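Local coordinates for protein putative alpha-ketoglutarate-dependent taurine dioxygenase (PDB 5HSX) that probably acts as an iron- and 2-oxoglutarate-dependent dioxygenase of the TauD/TfdA family, at residues 73-76 / 77-80. Residues are numbered along the deposited sequence; the frame is centred on the assembly and turned at random.
Sequences VAFS and AQFG
Phe75 and Phe79, four residues apart across the end of helix 69-77, pack obliquely: their centroids lie 5.1 Å apart and their planes at 58°. Phe79 CE2 does the touching, 3.5 Å above one face of the Phe75 ring and offset toward its rim, 3.6 Å from Phe75 CE1. With CG anti to the backbone N (chi1 170°), Phe75 carries its ring toward Leu38 and Ile137; Phe79, its CG instead anti to the carbonyl carbon, presents a ring edge to Phe75 O, a contact of 3.4 Å from Phe79 CD2. The hydrogen-bond donor to that carbonyl is Gln78 N at 3.3 Å, lying 58° out of the carbonyl plane, joined weakly by Gln78 NE2. Extended beyond CG, Gln78 crosses Phe75 at about a right angle, while its OE1 bonds to Leu42 N, which helps fix the amide's rotation. Ala77 N to Val73 O (2.9 Å) is an i+4 bond, whereas Phe79 N to Ser76 O (3.0 Å) spans three residues. Gly80, with positive phi, leaves the helical conformation. Such a shift marks a helix C-terminus tightening into 3-10-like turns; in this cupin-clan fold Phe75 meets strand 135-140 through Ile137, and Phe79, just beyond the helix, meets Ile47, Ile50 and, edge-to-face, Phe265.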
loop_
_atom_site.group_PDB
_atom_site.type_symbol
_atom_site.label_atom_id
_atom_site.label_comp_id
_atom_site.label_asym_id
_atom_site.label_seq_id
_atom_site.Cartn_x
_atom_site.Cartn_y
_atom_site.Cartn_z
ATOM N N VAL B 73 -19.418 14.640 16.524
ATOM C CA VAL B 73 -19.182 14.448 17.952
ATOM C C VAL B 73 -20.215 13.496 18.538
ATOM O O VAL B 73 -19.879 12.602 19.328
ATOM C CB VAL B 73 -19.178 15.805 18.685
ATOM C CG1 VAL B 73 -19.223 15.606 20.206
ATOM C CG2 VAL B 73 -17.949 16.615 18.280
ATOM N N ALA B 74 -21.486 13.667 18.161
ATOM C CA ALA B 74 -22.541 12.814 18.708
ATOM C C ALA B 74 -22.325 11.353 18.336
ATOM O O ALA B 74 -22.527 10.456 19.164
ATOM C CB ALA B 74 -23.912 13.294 18.233
ATOM N N PHE B 75 -21.912 11.091 17.093
ATOM C CA PHE B 75 -21.599 9.721 16.708
ATOM C C PHE B 75 -20.460 9.167 17.547
ATOM O O PHE B 75 -20.526 8.030 18.028
ATOM C CB PHE B 75 -21.233 9.649 15.226
ATOM C CG PHE B 75 -20.657 8.317 14.804
ATOM C CD1 PHE B 75 -21.484 7.224 14.590
ATOM C CD2 PHE B 75 -19.291 8.160 14.614
ATOM C CE1 PHE B 75 -20.960 5.995 14.196
ATOM C CE2 PHE B 75 -18.758 6.928 14.223
ATOM C CZ PHE B 75 -19.602 5.849 14.015
ATOM N N SER B 76 -19.407 9.967 17.733
ATOM C CA SER B 76 -18.228 9.504 18.453
ATOM C C SER B 76 -18.547 9.177 19.905
ATOM O O SER B 76 -18.021 8.200 20.454
ATOM C CB SER B 76 -17.139 10.568 18.380
ATOM O OG SER B 76 -16.916 10.953 17.043
ATOM N N ALA B 77 -19.395 9.982 20.547
ATOM C CA ALA B 77 -19.654 9.806 21.975
ATOM C C ALA B 77 -20.384 8.509 22.279
ATOM O O ALA B 77 -20.444 8.099 23.445
ATOM C CB ALA B 77 -20.461 10.987 22.524
ATOM N N GLN B 78 -20.947 7.858 21.263
ATOM C CA GLN B 78 -21.585 6.564 21.467
ATOM C C GLN B 78 -20.574 5.452 21.704
ATOM O O GLN B 78 -20.966 4.351 22.103
ATOM C CB GLN B 78 -22.472 6.229 20.264
ATOM C CG GLN B 78 -23.603 7.231 20.063
ATOM C CD GLN B 78 -24.360 7.033 18.758
ATOM O OE1 GLN B 78 -25.592 7.063 18.734
ATOM N NE2 GLN B 78 -23.627 6.852 17.664
ATOM N N PHE B 79 -19.285 5.715 21.481
ATOM C CA PHE B 79 -18.258 4.699 21.628
ATOM C C PHE B 79 -17.234 5.010 22.710
ATOM O O PHE B 79 -16.432 4.130 23.039
ATOM C CB PHE B 79 -17.550 4.472 20.279
ATOM C CG PHE B 79 -18.492 4.054 19.182
ATOM C CD1 PHE B 79 -18.784 2.715 18.973
ATOM C CD2 PHE B 79 -19.122 5.004 18.388
ATOM C CE1 PHE B 79 -19.671 2.328 17.975
ATOM C CE2 PHE B 79 -20.006 4.627 17.388
ATOM C CZ PHE B 79 -20.283 3.287 17.181
ATOM N N GLY B 80 -17.251 6.203 23.294
ATOM C CA GLY B 80 -16.290 6.519 24.330
ATOM C C GLY B 80 -16.329 7.992 24.684
ATOM O O GLY B 80 -17.239 8.721 24.288
#